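Nitrilotriacetate monooxygenase (Burkholderia pseudomallei, PDB 3SDO) probably acts as a flavin-dependent monooxygenase, using FMN to insert one oxygen atom of molecular oxygen into a substrate such as nitrilotriacetate. Local coordinates at residues Ala246-Phe249 and Tyr250-Val253; Glu381-Arg384 and Trp385-Gly389. One frame throughout, in Å; residues are numbered along the deposited sequence.

In the fold
Both contacts are short stretches of helix, about two turns each, on the outside of a TIM-barrel-like fold of the luciferase family: contact 1 within helix 243-259, contact 2 at the C-terminal end of helix 375-387. Their centres lie about 13 Å apart, and the two helices meet directly. Ala246 CB rests on Trp385 CZ3 at 3.5 Å, the ring of Tyr250 comes up against the backbone at Gly389, and Arg247 forms a long, weak ion pair with Glu388. Contact 1 is nearer the predicted FMN site: the Phe249 side chain is about 5 Å from that of Ser221, and Arg252 about 7 Å from that of Ser222. Contact 2 lies away from these residues.

Contact 1 (Ala246-Phe249 and Tyr250-Val253); sequences ARVF and YRRV
Phe249 and Val253, one helical turn apart, make the close apolar part of this contact. The methyl CG2 of Val253 sits over one face of the Phe249 ring, 3.8 Å from its centroid and 16° off the normal, a CH-pi contact displaced toward the rim at CZ. The phenyl ring leans along the helix to meet it because CG stands anti to the backbone N (chi1 -177°). A flat ring and a branched aliphatic chain suit this inward side, where Val253 is buried. The backbone hydrogen bond from Val253 N to Phe249 O (3.0 Å) joins the same two residues.

The outer side faces solvent and is held by fewer contacts: Val248 and Arg251 are exposed. Val248 CG1 touches Arg252 CD at 3.6 Å, while its CG2 is 3.9 Å from Arg251 NH2. Arginine fits here because its methylenes can lie against valine while the guanidinium travels on: the Arg252 chain bends at chi3 (70°), and NH2 forms a salt bridge with Asp223.

Within the beta-alpha-beta unit 235-238, 243-259, 268-277, Phe249 and Val253 pack on Val236, Val253 and Tyr250 on Val269, and Phe249 and Arg252 on Ile226 of helix 223-232.

Contact 2 (Glu381-Arg384 and Trp385-Gly389); sequences EMIR and WVDEG
A Schellman motif ends helix 375-387 here, and in the turn before it Glu381 joins Arg384 and Trp385 through one carboxylate. Trp385 NE1 donates to Glu381 OE2 at 3.0 Å. The oxygen lies at the edge of the indole, near the ring plane, whereas the indole N-H approaches the carboxylate from above its plane; the two planes stand 68° apart. Arg384 forms a salt bridge with the same carboxylate, gripping it side-on with two hydrogen bonds, NE to Glu381 OE1 at 3.0 Å and NH2 to Glu381 OE2 at 2.9 Å, the latter on the syn side. OE2 thus accepts two N-H groups, both from the same face, and the paired grip limits rotation of the carboxylate. Glutamate suits the place because its chain, bent at chi2 (69°), brings the acid within bonding distance of both donors. The guanidinium would probably favour the ionised carboxylate.

Farther on, Ile383 and Asp387 lie side by side, with Ile383 CG2 3.4 Å from Asp387 OD2; Asp387 OD1 is hydrogen-bonded to Tyr421 OH. The last turn closes with Glu388 N to Arg384 O at 2.9 Å. Gly389, the C-prime residue, has a positive phi (83°), which glycine accepts readily; its N bonds weakly to Val386 O, together with Ala390 N to Trp385 O.

Inward, Met382, Trp385 and Val386 pack on Phe394 of strand 393-396. Tryptophan suits its buried place, its broad apolar surface also meeting Pro271 of strand 268-277 while Glu381 satisfies its N-H. Toward helix 243-259, Phe243 meets the Trp385 ring edge-to-face and Arg384 by a cation-pi contact.

Contact 1 (Ala246-Phe249 and Tyr250-Val253)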
loop_
_atom_site.group_PDB
_atom_site.type_symbol
_atom_site.label_atom_id
_atom_site.label_comp_id
_atom_site.label_asym_id
_atom_site.label_seq_id
_atom_site.Cartn_x
_atom_site.Cartn_y
_atom_site.Cartn_z
ATOM N N ALA A 246 25.303 6.778 -19.261
ATOM C CA ALA A 246 25.221 5.879 -18.098
ATOM C C ALA A 246 26.557 5.785 -17.387
ATOM O O ALA A 246 26.625 5.746 -16.164
ATOM C CB ALA A 246 24.761 4.509 -18.534
ATOM N N ARG A 247 27.631 5.770 -18.159
ATOM C CA ARG A 247 28.950 5.691 -17.586
ATOM C C ARG A 247 29.283 6.962 -16.793
ATOM O O ARG A 247 29.876 6.899 -15.720
ATOM C CB ARG A 247 29.941 5.484 -18.704
ATOM C CG ARG A 247 31.328 5.353 -18.264
ATOM C CD ARG A 247 32.180 5.046 -19.474
ATOM N NE ARG A 247 33.087 3.967 -19.184
ATOM C CZ ARG A 247 33.960 3.475 -20.055
ATOM N NH1 ARG A 247 34.040 3.979 -21.295
ATOM N NH2 ARG A 247 34.753 2.485 -19.672
ATOM N N VAL A 248 28.900 8.119 -17.320
ATOM C CA VAL A 248 29.104 9.379 -16.585
ATOM C C VAL A 248 28.263 9.372 -15.318
ATOM O O VAL A 248 28.760 9.696 -14.254
ATOM C CB VAL A 248 28.777 10.624 -17.433
ATOM C CG1 VAL A 248 28.771 11.891 -16.551
ATOM C CG2 VAL A 248 29.791 10.748 -18.607
ATOM N N PHE A 249 27.005 8.952 -15.431
ATOM C CA PHE A 249 26.119 8.880 -14.292
ATOM C C PHE A 249 26.687 7.963 -13.221
ATOM O O PHE A 249 26.740 8.338 -12.049
ATOM C CB PHE A 249 24.740 8.421 -14.730
ATOM C CG PHE A 249 23.735 8.394 -13.629
ATOM C CD1 PHE A 249 23.240 9.578 -13.101
ATOM C CD2 PHE A 249 23.277 7.194 -13.118
ATOM C CE1 PHE A 249 22.299 9.562 -12.090
ATOM C CE2 PHE A 249 22.342 7.178 -12.102
ATOM C CZ PHE A 249 21.856 8.361 -11.589
ATOM N N TYR A 250 27.147 6.780 -13.640
ATOM C CA TYR A 250 27.729 5.808 -12.719
ATOM C C TYR A 250 28.877 6.448 -11.931
ATOM O O TYR A 250 28.914 6.343 -10.711
ATOM C CB TYR A 250 28.204 4.571 -13.502
ATOM C CG TYR A 250 28.740 3.409 -12.679
ATOM C CD1 TYR A 250 30.061 3.380 -12.252
ATOM C CD2 TYR A 250 27.955 2.297 -12.435
ATOM C CE1 TYR A 250 30.567 2.292 -11.517
ATOM C CE2 TYR A 250 28.449 1.203 -11.723
ATOM C CZ TYR A 250 29.752 1.203 -11.266
ATOM O OH TYR A 250 30.222 0.121 -10.546
ATOM N N ARG A 251 29.792 7.119 -12.635
ATOM C CA ARG A 251 30.971 7.754 -12.024
ATOM C C ARG A 251 30.603 8.865 -11.055
ATOM O O ARG A 251 31.200 8.972 -9.991
ATOM C CB ARG A 251 31.933 8.300 -13.106
ATOM C CG ARG A 251 32.648 7.201 -13.903
ATOM C CD ARG A 251 33.926 7.666 -14.615
ATOM N NE ARG A 251 33.645 8.430 -15.827
ATOM C CZ ARG A 251 33.605 9.764 -15.914
ATOM N NH1 ARG A 251 33.826 10.543 -14.847
ATOM N NH2 ARG A 251 33.337 10.326 -17.087
ATOM N N ARG A 252 29.605 9.670 -11.411
ATOM C CA ARG A 252 29.160 10.769 -10.544
ATOM C C ARG A 252 28.498 10.274 -9.260
ATOM O O ARG A 252 28.752 10.824 -8.179
ATOM C CB ARG A 252 28.210 11.703 -11.310
ATOM C CG ARG A 252 28.857 12.382 -12.496
ATOM C CD ARG A 252 27.858 13.217 -13.278
ATOM N NE ARG A 252 27.434 14.396 -12.530
ATOM C CZ ARG A 252 26.369 15.133 -12.838
ATOM N NH1 ARG A 252 25.586 14.792 -13.864
ATOM N NH2 ARG A 252 26.069 16.205 -12.107
ATOM N N VAL A 253 27.662 9.235 -9.373
ATOM C CA VAL A 253 26.959 8.686 -8.207
ATOM C C VAL A 253 27.978 8.070 -7.234
ATOM O O VAL A 253 27.935 8.300 -6.014
ATOM C CB VAL A 253 25.917 7.630 -8.616
ATOM C CG1 VAL A 253 25.461 6.806 -7.365
ATOM C CG2 VAL A 253 24.736 8.309 -9.353
#

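Contact 2 (Glu381-Arg384 and Trp385-Gly389)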
loop_
_atom_site.group_PDB
_atom_site.type_symbol
_atom_site.label_atom_id
_atom_site.label_comp_id
_atom_site.label_asym_id
_atom_site.label_seq_id
_atom_site.Cartn_x
_atom_site.Cartn_y
_atom_site.Cartn_z
ATOM N N GLU A 381 26.131 -7.075 -24.753
ATOM C CA GLU A 381 25.986 -5.632 -24.506
ATOM C C GLU A 381 25.787 -5.354 -23.012
ATOM O O GLU A 381 26.374 -4.418 -22.469
ATOM C CB GLU A 381 24.817 -5.079 -25.327
ATOM C CG GLU A 381 24.574 -3.593 -25.176
ATOM C CD GLU A 381 25.666 -2.710 -25.776
ATOM O OE1 GLU A 381 26.633 -3.227 -26.379
ATOM O OE2 GLU A 381 25.540 -1.473 -25.643
ATOM N N MET A 382 24.987 -6.170 -22.342
ATOM C CA MET A 382 24.843 -6.058 -20.881
ATOM C C MET A 382 26.177 -6.253 -20.192
ATOM O O MET A 382 26.510 -5.511 -19.258
ATOM C CB MET A 382 23.823 -7.062 -20.318
ATOM C CG MET A 382 22.393 -6.794 -20.804
ATOM S SD MET A 382 21.195 -8.055 -20.282
ATOM C CE MET A 382 19.828 -7.518 -21.316
ATOM N N ILE A 383 26.926 -7.263 -20.634
ATOM C CA ILE A 383 28.258 -7.532 -20.087
ATOM C C ILE A 383 29.160 -6.338 -20.324
ATOM O O ILE A 383 29.906 -5.934 -19.443
ATOM C CB ILE A 383 28.870 -8.804 -20.682
ATOM C CG1 ILE A 383 28.188 -10.040 -20.067
ATOM C CG2 ILE A 383 30.433 -8.802 -20.515
ATOM C CD1 ILE A 383 28.364 -11.372 -20.858
ATOM N N ARG A 384 29.065 -5.746 -21.507
ATOM C CA ARG A 384 29.860 -4.564 -21.823
ATOM C C ARG A 384 29.569 -3.416 -20.847
ATOM O O ARG A 384 30.508 -2.786 -20.323
ATOM C CB ARG A 384 29.606 -4.105 -23.261
ATOM C CG ARG A 384 30.369 -2.845 -23.640
ATOM C CD ARG A 384 30.263 -2.522 -25.113
ATOM N NE ARG A 384 29.083 -1.721 -25.383
ATOM C CZ ARG A 384 29.040 -0.392 -25.434
ATOM N NH1 ARG A 384 30.129 0.334 -25.209
ATOM N NH2 ARG A 384 27.881 0.220 -25.707
ATOM N N TRP A 385 28.283 -3.148 -20.598
ATOM C CA TRP A 385 27.902 -2.061 -19.677
ATOM C C TRP A 385 28.474 -2.289 -18.276
ATOM O O TRP A 385 28.926 -1.353 -17.626
ATOM C CB TRP A 385 26.372 -1.914 -19.583
ATOM C CG TRP A 385 25.765 -1.173 -20.743
ATOM C CD1 TRP A 385 25.992 -1.406 -22.064
ATOM C CD2 TRP A 385 24.839 -0.085 -20.683
ATOM N NE1 TRP A 385 25.278 -0.535 -22.836
ATOM C CE2 TRP A 385 24.561 0.299 -22.015
ATOM C CE3 TRP A 385 24.205 0.600 -19.637
ATOM C CZ2 TRP A 385 23.675 1.329 -22.329
ATOM C CZ3 TRP A 385 23.329 1.639 -19.954
ATOM C CH2 TRP A 385 23.067 1.985 -21.294
ATOM N N VAL A 386 28.473 -3.532 -17.834
ATOM C CA VAL A 386 28.990 -3.888 -16.497
ATOM C C VAL A 386 30.532 -3.874 -16.474
ATOM O O VAL A 386 31.126 -3.254 -15.592
ATOM C CB VAL A 386 28.409 -5.233 -16.018
ATOM C CG1 VAL A 386 29.080 -5.710 -14.716
ATOM C CG2 VAL A 386 26.902 -5.069 -15.790
ATOM N N ASP A 387 31.169 -4.488 -17.468
ATOM C CA ASP A 387 32.639 -4.473 -17.569
ATOM C C ASP A 387 33.203 -3.059 -17.579
ATOM O O ASP A 387 34.250 -2.806 -16.987
ATOM C CB ASP A 387 33.122 -5.117 -18.872
ATOM C CG ASP A 387 33.128 -6.625 -18.831
ATOM O OD1 ASP A 387 32.884 -7.242 -17.770
ATOM O OD2 ASP A 387 33.402 -7.179 -19.906
ATOM N N GLU A 388 32.513 -2.147 -18.271
ATOM C CA GLU A 388 33.081 -0.840 -18.558
ATOM C C GLU A 388 32.603 0.236 -17.607
ATOM O O GLU A 388 32.888 1.415 -17.814
ATOM C CB GLU A 388 32.812 -0.464 -20.029
ATOM C CG GLU A 388 33.452 -1.428 -21.031
ATOM C CD GLU A 388 34.958 -1.593 -20.800
ATOM O OE1 GLU A 388 35.614 -0.546 -20.712
ATOM O OE2 GLU A 388 35.455 -2.748 -20.722
ATOM N N GLY A 389 31.880 -0.147 -16.563
ATOM C CA GLY A 389 31.515 0.803 -15.499
ATOM C C GLY A 389 30.298 1.670 -15.760
ATOM O O GLY A 389 30.270 2.830 -15.359
#